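Local coordinates for molybdopterin synthase catalytic subunit (Homo sapiens, PDB 5MPO), which catalyses the conversion of precursor Z into molybdopterin by transferring two sulfur atoms from its thiocarboxylated sulfur-carrier partner to form a dithiolene group, at residues C[131-134]-C[135-139]; C[67-71]-C[72-76]; C[97-101]-C[102-106]. All coordinates share one frame; numbering follows the deposited sequence.

Contact 1. Residues C[131-134]-C[135-139]; sequences DTLK and AKVPI
The last turn of helix 119-136 unwinds here into strand 139-145, and Leu-133 and Val-137, one turn apart, meet at the exit. Val-137 is the first residue to leave helical geometry, yet its N still donates to Leu-133 O at 3.1 Å, with the N-H pointing fairly straight (157°) and the donor tilted from the carbonyl plane. Before it the bonding frays: Ala-135 N shares itself weakly between Asp-131 O and Thr-132 O, and Lys-136 N makes a short but bent, weak bond to Thr-132 O at 2.9 Å. On the buried side the two aliphatic side chains meet at a slant, Leu-133 CG lying 4.1 Å from Val-137 CB. With its CG2 beside the backbone N, Val-137 lays that methyl 3.7 Å from Leu-133 CA. After the inverse gamma turn centred on Pro-138, the chain brings Ile-139 CD1 back to 4.3 Å from Leu-133 CD2. Lys-134, predicted to bind substrate, has its NZ hydrogen-bonded to the backbone of the partner protein chain. Asp-131 OD1 forms a salt bridge with Arg-119 of the second subunit. This is a helix C-terminus turning into a strand, set beside the predicted substrate site of a MoaE-type subunit, where Lys-134 and Lys-141 lie close together.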
ATOM      1  N   ASP C 131      10.241  -5.101   2.107  1.00 41.82           N
ATOM      2  CA  ASP C 131      11.457  -5.672   1.543  1.00 46.28           C
ATOM      3  C   ASP C 131      12.598  -5.854   2.521  1.00 44.81           C
ATOM      4  O   ASP C 131      13.361  -6.853   2.460  1.00 44.90           O
ATOM      5  CB  ASP C 131      11.989  -4.819   0.359  1.00 40.26           C
ATOM      6  CG  ASP C 131      11.060  -4.913  -0.893  1.00 47.33           C
ATOM      7  OD1 ASP C 131      10.116  -5.755  -0.935  1.00 46.44           O
ATOM      8  OD2 ASP C 131      11.250  -4.117  -1.816  1.00 48.24           O
ATOM      9  N   THR C 132      12.779  -4.828   3.321  1.00 44.26           N
ATOM     10  CA  THR C 132      13.859  -4.786   4.253  1.00 44.48           C
ATOM     11  C   THR C 132      13.530  -5.758   5.412  1.00 45.20           C
ATOM     12  O   THR C 132      14.377  -6.499   5.828  1.00 41.01           O
ATOM     13  CB  THR C 132      14.107  -3.349   4.692  1.00 43.83           C
ATOM     14  OG1 THR C 132      14.226  -2.540   3.514  1.00 43.23           O
ATOM     15  CG2 THR C 132      15.414  -3.255   5.595  1.00 41.14           C
ATOM     16  N   LEU C 133      12.273  -5.830   5.827  1.00 42.00           N
ATOM     17  CA  LEU C 133      11.871  -6.759   6.819  1.00 39.79           C
ATOM     18  C   LEU C 133      12.192  -8.180   6.370  1.00 47.41           C
ATOM     19  O   LEU C 133      12.680  -8.981   7.175  1.00 51.86           O
ATOM     20  CB  LEU C 133      10.386  -6.615   7.102  1.00 37.46           C
ATOM     21  CG  LEU C 133       9.881  -7.577   8.192  1.00 42.57           C
ATOM     22  CD1 LEU C 133       8.992  -6.946   9.262  1.00 37.66           C
ATOM     23  CD2 LEU C 133       9.174  -8.816   7.583  1.00 39.02           C
ATOM     24  N   LYS C 134      11.915  -8.499   5.108  1.00 48.30           N
ATOM     25  CA  LYS C 134      12.074  -9.875   4.616  1.00 48.73           C
ATOM     26  C   LYS C 134      13.530 -10.200   4.467  1.00 48.81           C
ATOM     27  O   LYS C 134      13.893 -11.344   4.530  1.00 49.35           O
ATOM     28  CB  LYS C 134      11.335 -10.105   3.301  1.00 50.26           C
ATOM     29  CG  LYS C 134       9.814 -10.174   3.508  1.00 58.22           C
ATOM     30  CD  LYS C 134       9.035 -10.381   2.199  1.00 65.90           C
ATOM     31  CE  LYS C 134       8.365 -11.744   2.070  1.00 71.89           C
ATOM     32  NZ  LYS C 134       7.352 -11.965   3.144  1.00 83.52           N
ATOM     33  N   ALA C 135      14.364  -9.185   4.282  1.00 49.11           N
ATOM     34  CA  ALA C 135      15.789  -9.355   4.100  1.00 47.87           C
ATOM     35  C   ALA C 135      16.628  -9.355   5.422  1.00 51.79           C
ATOM     36  O   ALA C 135      17.692  -9.900   5.474  1.00 61.04           O
ATOM     37  CB  ALA C 135      16.277  -8.214   3.218  1.00 46.32           C
ATOM     38  N   LYS C 136      16.160  -8.678   6.451  1.00 48.42           N
ATOM     39  CA  LYS C 136      16.981  -8.318   7.578  1.00 47.47           C
ATOM     40  C   LYS C 136      16.453  -8.722   8.935  1.00 49.34           C
ATOM     41  O   LYS C 136      17.233  -8.865   9.828  1.00 52.19           O
ATOM     42  CB  LYS C 136      17.153  -6.800   7.577  1.00 48.18           C
ATOM     43  CG  LYS C 136      18.577  -6.306   7.381  1.00 57.79           C
ATOM     44  CD  LYS C 136      19.224  -6.727   6.063  1.00 57.21           C
ATOM     45  CE  LYS C 136      20.690  -6.393   6.192  1.00 60.31           C
ATOM     46  NZ  LYS C 136      21.432  -6.827   4.997  1.00 62.14           N
ATOM     47  N   VAL C 137      15.144  -8.904   9.095  1.00 47.38           N
ATOM     48  CA  VAL C 137      14.556  -9.099  10.393  1.00 45.34           C
ATOM     49  C   VAL C 137      14.479 -10.600  10.736  1.00 52.91           C
ATOM     50  O   VAL C 137      13.896 -11.353   9.966  1.00 48.02           O
ATOM     51  CB  VAL C 137      13.209  -8.370  10.476  1.00 43.26           C
ATOM     52  CG1 VAL C 137      12.540  -8.486  11.845  1.00 41.64           C
ATOM     53  CG2 VAL C 137      13.454  -6.865  10.211  1.00 43.83           C
ATOM     54  N   PRO C 138      15.064 -11.028  11.909  1.00 55.87           N
ATOM     55  CA  PRO C 138      15.158 -12.439  12.322  1.00 55.62           C
ATOM     56  C   PRO C 138      13.814 -13.042  12.683  1.00 52.07           C
ATOM     57  O   PRO C 138      13.425 -13.063  13.845  1.00 51.79           O
ATOM     58  CB  PRO C 138      16.105 -12.384  13.513  1.00 58.53           C
ATOM     59  CG  PRO C 138      15.859 -11.085  14.103  1.00 57.27           C
ATOM     60  CD  PRO C 138      15.663 -10.168  12.933  1.00 52.30           C
ATOM     61  N   ILE C 139      13.085 -13.417  11.627  1.00 52.27           N
ATOM     62  CA  ILE C 139      11.771 -14.042  11.680  1.00 48.57           C
ATOM     63  C   ILE C 139      11.827 -15.179  10.656  1.00 50.99           C
ATOM     64  O   ILE C 139      12.642 -15.117   9.718  1.00 48.89           O
ATOM     65  CB  ILE C 139      10.660 -13.081  11.261  1.00 49.98           C
ATOM     66  CG1 ILE C 139      10.622 -11.837  12.131  1.00 54.65           C
ATOM     67  CG2 ILE C 139       9.283 -13.726  11.358  1.00 52.98           C
ATOM     68  CD1 ILE C 139       9.995 -10.666  11.412  1.00 59.54           C
TER

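Contact 2. Residues C[67-71]-C[72-76]; sequences YEAYL and PMAEN
Tyr-70 and Met-73 make the tight part of this turn. Met-73 CB sits over one face of the Tyr-70 ring, 4.1 Å from its centroid and displaced toward the rim, as a CH-pi contact. The thioether follows it outward: Met-73 SD stands 3.6 Å from Tyr-70 CD2, approaching obliquely rather than over the ring, in a Met-aromatic contact. Both side chains place CG opposite their own backbone N (chi1 -179° for Tyr-70, -171° for Met-73), and the extended methionine chain then carries its sulfur past the CD2-CE2 side of the ring. In the backbone Ala-74 N donates to Tyr-70 O at 2.8 Å, in the carbonyl plane, with an N-H angle of 153°. The bond ties the end of strand 60-69 to the first turn of helix 73-88, across a cis peptide between Leu-71 and Pro-72, with the proline in the N-cap position. Tyr-70 OH is hydrogen-bonded to an acidic side chain of the partner protein chain, and its ring also meets an aromatic side chain there. An alanine in place of Tyr-70 would probably leave Met-73 without its aromatic surface and that acidic group without its hydroxyl mate. Also on the buried side, Ala-69 CB and Ala-74 CB only just meet, at 4.5 Å. The exposed flank is looser. Leu-71 touches the helix there through one methyl, its CD2 lying 4.0 Å from Ala-74 CB and 3.8 Å from Glu-75 N. Glu-75 OE2 comes no nearer to that methyl than 4.0 Å, while OE1 has a long, weak ion pair with Arg-79.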
ATOM      1  N   TYR C  67       5.042 -18.956  12.413  1.00 51.39           N
ATOM      2  CA  TYR C  67       6.113 -17.936  12.466  1.00 46.82           C
ATOM      3  C   TYR C  67       6.733 -17.891  13.859  1.00 47.97           C
ATOM      4  O   TYR C  67       6.040 -17.910  14.894  1.00 41.64           O
ATOM      5  CB  TYR C  67       5.538 -16.554  12.197  1.00 47.07           C
ATOM      6  CG  TYR C  67       5.106 -16.278  10.777  1.00 52.74           C
ATOM      7  CD1 TYR C  67       3.786 -16.530  10.351  1.00 50.84           C
ATOM      8  CD2 TYR C  67       6.007 -15.713   9.858  1.00 49.91           C
ATOM      9  CE1 TYR C  67       3.400 -16.255   9.042  1.00 54.70           C
ATOM     10  CE2 TYR C  67       5.625 -15.424   8.563  1.00 56.00           C
ATOM     11  CZ  TYR C  67       4.325 -15.690   8.151  1.00 57.78           C
ATOM     12  OH  TYR C  67       3.978 -15.382   6.854  1.00 63.95           O
ATOM     13  N   GLU C  68       8.047 -17.804  13.870  1.00 54.47           N
ATOM     14  CA  GLU C  68       8.792 -17.469  15.061  1.00 51.58           C
ATOM     15  C   GLU C  68       9.768 -16.374  14.798  1.00 48.35           C
ATOM     16  O   GLU C  68      10.170 -16.138  13.635  1.00 49.98           O
ATOM     17  CB  GLU C  68       9.518 -18.707  15.581  1.00 51.36           C
ATOM     18  CG  GLU C  68      10.803 -19.108  14.914  1.00 60.77           C
ATOM     19  CD  GLU C  68      11.323 -20.459  15.425  1.00 71.51           C
ATOM     20  OE1 GLU C  68      10.479 -21.348  15.759  1.00 73.95           O
ATOM     21  OE2 GLU C  68      12.574 -20.624  15.469  1.00 63.69           O
ATOM     22  N   ALA C  69      10.233 -15.772  15.892  1.00 50.43           N
ATOM     23  CA  ALA C  69      11.159 -14.653  15.821  1.00 47.21           C
ATOM     24  C   ALA C  69      12.153 -14.611  16.963  1.00 48.15           C
ATOM     25  O   ALA C  69      11.848 -15.030  18.048  1.00 45.66           O
ATOM     26  CB  ALA C  69      10.348 -13.367  15.816  1.00 49.02           C
ATOM     27  N   TYR C  70      13.313 -14.013  16.715  1.00 48.17           N
ATOM     28  CA  TYR C  70      14.259 -13.658  17.740  1.00 47.04           C
ATOM     29  C   TYR C  70      13.878 -12.271  18.220  1.00 49.42           C
ATOM     30  O   TYR C  70      14.299 -11.266  17.640  1.00 51.10           O
ATOM     31  CB  TYR C  70      15.700 -13.729  17.180  1.00 45.74           C
ATOM     32  CG  TYR C  70      16.829 -13.422  18.112  1.00 40.89           C
ATOM     33  CD1 TYR C  70      16.736 -13.623  19.501  1.00 45.13           C
ATOM     34  CD2 TYR C  70      18.034 -12.982  17.606  1.00 46.49           C
ATOM     35  CE1 TYR C  70      17.807 -13.337  20.356  1.00 45.82           C
ATOM     36  CE2 TYR C  70      19.117 -12.693  18.445  1.00 48.67           C
ATOM     37  CZ  TYR C  70      19.006 -12.879  19.821  1.00 50.28           C
ATOM     38  OH  TYR C  70      20.102 -12.605  20.631  1.00 50.95           O
ATOM     39  N   LEU C  71      13.067 -12.258  19.283  1.00 48.32           N
ATOM     40  CA  LEU C  71      12.796 -11.083  20.101  1.00 60.10           C
ATOM     41  C   LEU C  71      13.735 -10.943  21.341  1.00 61.02           C
ATOM     42  O   LEU C  71      13.951 -11.897  22.068  1.00 64.56           O
ATOM     43  CB  LEU C  71      11.342 -11.127  20.589  1.00 58.65           C
ATOM     44  CG  LEU C  71      10.378 -10.848  19.458  1.00 68.43           C
ATOM     45  CD1 LEU C  71       8.935 -11.128  19.848  1.00 68.78           C
ATOM     46  CD2 LEU C  71      10.568  -9.404  18.992  1.00 74.90           C
ATOM     47  N   PRO C  72      14.226  -9.754  21.641  1.00 57.92           N
ATOM     48  CA  PRO C  72      13.770  -8.502  21.070  1.00 60.54           C
ATOM     49  C   PRO C  72      14.531  -7.987  19.842  1.00 55.62           C
ATOM     50  O   PRO C  72      14.281  -6.846  19.444  1.00 50.28           O
ATOM     51  CB  PRO C  72      13.980  -7.522  22.254  1.00 65.17           C
ATOM     52  CG  PRO C  72      15.079  -8.138  23.073  1.00 57.95           C
ATOM     53  CD  PRO C  72      15.332  -9.531  22.577  1.00 57.45           C
ATOM     54  N   MET C  73      15.430  -8.779  19.245  1.00 52.70           N
ATOM     55  CA  MET C  73      16.241  -8.281  18.133  1.00 48.79           C
ATOM     56  C   MET C  73      15.372  -7.874  16.921  1.00 48.42           C
ATOM     57  O   MET C  73      15.661  -6.896  16.234  1.00 46.96           O
ATOM     58  CB  MET C  73      17.233  -9.337  17.653  1.00 48.22           C
ATOM     59  CG  MET C  73      18.260  -8.800  16.651  1.00 48.93           C
ATOM     60  SD  MET C  73      19.294 -10.087  15.951  1.00 49.05           S
ATOM     61  CE  MET C  73      20.237  -9.288  14.646  1.00 46.30           C
ATOM     62  N   ALA C  74      14.337  -8.650  16.652  1.00 41.43           N
ATOM     63  CA  ALA C  74      13.446  -8.363  15.536  1.00 45.24           C
ATOM     64  C   ALA C  74      12.793  -7.021  15.739  1.00 46.17           C
ATOM     65  O   ALA C  74      12.643  -6.256  14.795  1.00 43.18           O
ATOM     66  CB  ALA C  74      12.387  -9.417  15.419  1.00 43.78           C
ATOM     67  N   GLU C  75      12.464  -6.729  16.986  1.00 44.46           N
ATOM     68  CA  GLU C  75      12.040  -5.388  17.365  1.00 51.10           C
ATOM     69  C   GLU C  75      13.062  -4.301  17.055  1.00 50.27           C
ATOM     70  O   GLU C  75      12.743  -3.293  16.395  1.00 44.73           O
ATOM     71  CB  GLU C  75      11.673  -5.327  18.811  1.00 57.22           C
ATOM     72  CG  GLU C  75      10.577  -4.313  19.064  1.00 73.74           C
ATOM     73  CD  GLU C  75       9.771  -4.662  20.288  1.00 92.89           C
ATOM     74  OE1 GLU C  75       9.269  -3.702  20.931  1.00 93.08           O
ATOM     75  OE2 GLU C  75       9.659  -5.893  20.577  1.00 84.77           O
ATOM     76  N   ASN C  76      14.295  -4.516  17.494  1.00 51.15           N
ATOM     77  CA  ASN C  76      15.321  -3.525  17.260  1.00 46.76           C
ATOM     78  C   ASN C  76      15.513  -3.316  15.745  1.00 49.07           C
ATOM     79  O   ASN C  76      15.737  -2.152  15.296  1.00 46.73           O
ATOM     80  CB  ASN C  76      16.639  -3.897  17.920  1.00 43.63           C
ATOM     81  CG  ASN C  76      17.591  -2.703  18.032  1.00 51.58           C
ATOM     82  OD1 ASN C  76      17.205  -1.648  18.546  1.00 58.27           O
ATOM     83  ND2 ASN C  76      18.843  -2.858  17.554  1.00 50.25           N
TER

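Contact 3. Residues C[97-101]-C[102-106]; sequences FHRLG and LVPVS
Arg-99 runs its aliphatic chain obliquely across Val-103, CD lying 4.1 Å from Val-103 CG2, and its guanidinium continues on to Leu-102 and Pro-104. The site is a sharp corner between two beta-strands: segments 97-99 and 102-104 run at 93° to each other, and the chain passes from strand 91-99 in the mixed sheet to strand 101-104 in the antiparallel one. Gly-101 makes the corner with a positive phi of 73°, which favours glycine. From CG, placed opposite the backbone N, Arg-99 stretches out straight to NE, and the flat group arrives with one face over Val-103. NH2 lies 2.8 Å from Leu-102 O, but the angle is too poor for a hydrogen bond, and it approaches Pro-104 CD at 3.8 Å. The charge is met at NH1, in a salt bridge with Glu-107. On the strand before the corner, His-98 turns its ring toward the next peptide, while its NE2 is hydrogen-bonded to the backbone of the partner protein chain. His-98 ND1 donates to Arg-99 O at 3.0 Å, the oxygen lying in the ring plane and the donor standing above the carbonyl plane.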
ATOM      1  N   PHE C  97       3.182  -4.442  12.452  1.00 44.85           N
ATOM      2  CA  PHE C  97       2.555  -5.429  13.295  1.00 41.84           C
ATOM      3  C   PHE C  97       2.836  -6.758  12.702  1.00 43.30           C
ATOM      4  O   PHE C  97       2.473  -6.999  11.549  1.00 47.61           O
ATOM      5  CB  PHE C  97       1.067  -5.186  13.386  1.00 45.60           C
ATOM      6  CG  PHE C  97       0.695  -4.200  14.431  1.00 42.74           C
ATOM      7  CD1 PHE C  97       1.112  -2.906  14.333  1.00 45.19           C
ATOM      8  CD2 PHE C  97      -0.038  -4.573  15.523  1.00 51.82           C
ATOM      9  CE1 PHE C  97       0.798  -1.963  15.313  1.00 49.83           C
ATOM     10  CE2 PHE C  97      -0.360  -3.646  16.520  1.00 62.93           C
ATOM     11  CZ  PHE C  97       0.063  -2.323  16.417  1.00 54.48           C
ATOM     12  N   HIS C  98       3.529  -7.619  13.443  1.00 42.65           N
ATOM     13  CA  HIS C  98       3.792  -8.968  12.937  1.00 46.06           C
ATOM     14  C   HIS C  98       3.225 -10.016  13.874  1.00 47.01           C
ATOM     15  O   HIS C  98       3.397  -9.941  15.074  1.00 48.32           O
ATOM     16  CB  HIS C  98       5.285  -9.157  12.693  1.00 47.34           C
ATOM     17  CG  HIS C  98       5.622 -10.244  11.713  1.00 48.94           C
ATOM     18  ND1 HIS C  98       5.127 -11.537  11.824  1.00 50.20           N
ATOM     19  CD2 HIS C  98       6.436 -10.250  10.634  1.00 44.53           C
ATOM     20  CE1 HIS C  98       5.632 -12.290  10.870  1.00 45.52           C
ATOM     21  NE2 HIS C  98       6.416 -11.533  10.125  1.00 52.14           N
ATOM     22  N   ARG C  99       2.503 -10.976  13.321  1.00 53.39           N
ATOM     23  CA  ARG C  99       1.886 -12.031  14.119  1.00 50.63           C
ATOM     24  C   ARG C  99       2.799 -13.212  14.248  1.00 51.06           C
ATOM     25  O   ARG C  99       3.523 -13.547  13.315  1.00 49.67           O
ATOM     26  CB  ARG C  99       0.579 -12.466  13.509  1.00 56.62           C
ATOM     27  CG  ARG C  99      -0.191 -13.451  14.360  1.00 53.57           C
ATOM     28  CD  ARG C  99      -1.578 -13.561  13.816  1.00 49.96           C
ATOM     29  NE  ARG C  99      -2.181 -14.783  14.285  1.00 58.01           N
ATOM     30  CZ  ARG C  99      -3.308 -15.302  13.816  1.00 58.75           C
ATOM     31  NH1 ARG C  99      -4.004 -14.700  12.856  1.00 65.71           N
ATOM     32  NH2 ARG C  99      -3.749 -16.445  14.319  1.00 63.08           N
ATOM     33  N   LEU C 100       2.789 -13.844  15.417  1.00 53.73           N
ATOM     34  CA  LEU C 100       3.696 -14.963  15.657  1.00 54.01           C
ATOM     35  C   LEU C 100       2.930 -16.244  15.990  1.00 50.77           C
ATOM     36  O   LEU C 100       1.799 -16.177  16.397  1.00 50.38           O
ATOM     37  CB  LEU C 100       4.686 -14.580  16.754  1.00 51.48           C
ATOM     38  CG  LEU C 100       5.749 -13.552  16.374  1.00 53.53           C
ATOM     39  CD1 LEU C 100       6.801 -13.400  17.465  1.00 52.35           C
ATOM     40  CD2 LEU C 100       6.440 -13.924  15.062  1.00 62.03           C
ATOM     41  N   GLY C 101       3.580 -17.404  15.817  1.00 52.46           N
ATOM     42  CA  GLY C 101       2.909 -18.691  15.896  1.00 49.74           C
ATOM     43  C   GLY C 101       2.039 -18.942  14.666  1.00 56.38           C
ATOM     44  O   GLY C 101       2.459 -18.634  13.554  1.00 54.42           O
ATOM     45  N   LEU C 102       0.833 -19.461  14.874  1.00 55.42           N
ATOM     46  CA  LEU C 102       0.001 -20.009  13.804  1.00 55.72           C
ATOM     47  C   LEU C 102      -0.889 -19.010  13.094  1.00 55.26           C
ATOM     48  O   LEU C 102      -1.820 -18.414  13.677  1.00 57.67           O
ATOM     49  CB  LEU C 102      -0.865 -21.174  14.326  1.00 58.54           C
ATOM     50  CG  LEU C 102      -0.016 -22.438  14.594  1.00 62.77           C
ATOM     51  CD1 LEU C 102      -0.810 -23.426  15.436  1.00 62.74           C
ATOM     52  CD2 LEU C 102       0.517 -23.094  13.315  1.00 63.19           C
ATOM     53  N   VAL C 103      -0.630 -18.859  11.805  1.00 57.47           N
ATOM     54  CA  VAL C 103      -1.400 -17.914  10.989  1.00 62.52           C
ATOM     55  C   VAL C 103      -2.097 -18.773   9.956  1.00 58.26           C
ATOM     56  O   VAL C 103      -1.462 -19.223   8.983  1.00 53.65           O
ATOM     57  CB  VAL C 103      -0.511 -16.843  10.328  1.00 59.19           C
ATOM     58  CG1 VAL C 103      -1.361 -15.801   9.614  1.00 54.53           C
ATOM     59  CG2 VAL C 103       0.358 -16.200  11.393  1.00 64.28           C
ATOM     60  N   PRO C 104      -3.382 -19.050  10.189  1.00 55.04           N
ATOM     61  CA  PRO C 104      -4.099 -19.845   9.180  1.00 65.04           C
ATOM     62  C   PRO C 104      -4.335 -19.061   7.859  1.00 65.71           C
ATOM     63  O   PRO C 104      -4.082 -17.842   7.766  1.00 59.05           O
ATOM     64  CB  PRO C 104      -5.418 -20.180   9.877  1.00 60.60           C
ATOM     65  CG  PRO C 104      -5.636 -19.004  10.767  1.00 64.60           C
ATOM     66  CD  PRO C 104      -4.267 -18.621  11.281  1.00 57.42           C
ATOM     67  N   VAL C 105      -4.796 -19.805   6.861  1.00 62.80           N
ATOM     68  CA  VAL C 105      -5.051 -19.305   5.526  1.00 58.27           C
ATOM     69  C   VAL C 105      -5.957 -18.078   5.555  1.00 54.98           C
ATOM     70  O   VAL C 105      -6.925 -18.009   6.302  1.00 51.31           O
ATOM     71  CB  VAL C 105      -5.674 -20.398   4.630  1.00 62.31           C
ATOM     72  CG1 VAL C 105      -6.226 -19.805   3.331  1.00 65.76           C
ATOM     73  CG2 VAL C 105      -4.631 -21.485   4.320  1.00 63.87           C
ATOM     74  N   SER C 106      -5.598 -17.100   4.737  1.00 58.67           N
ATOM     75  CA  SER C 106      -6.328 -15.845   4.612  1.00 64.10           C
ATOM     76  C   SER C 106      -6.293 -14.903   5.803  1.00 55.83           C
ATOM     77  O   SER C 106      -6.899 -13.851   5.741  1.00 62.37           O
ATOM     78  CB  SER C 106      -7.768 -16.086   4.149  1.00 59.47           C
ATOM     79  OG  SER C 106      -7.704 -16.491   2.795  1.00 69.65           O
TER

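In the fold
All three contacts are partly buried and lie where one element gives way to the next: a helix end in contact 1, a helix start in contact 2, a strand-to-strand corner in contact 3. In each, buried residues (Leu-133 and Val-137; Tyr-70, Met-73 and Ala-74; Arg-99 and Val-103) sit beside exposed ones (Ala-135; Leu-71; Leu-102). Contact 1 relies on backbone bonds and aliphatic packing, contact 2 adds aromatic and sulfur chemistry, and contact 3 centres on an arginine. Contacts 1 and 2 touch through Pro-138 O and Tyr-70 N, probably a hydrogen bond, and through Val-137 on Ala-74. Strands 60-69 and 101-104 are sheet neighbours, Tyr-67 O probably accepting from Gly-101 N; separately, the Tyr-67 ring packs on His-98 and Val-103.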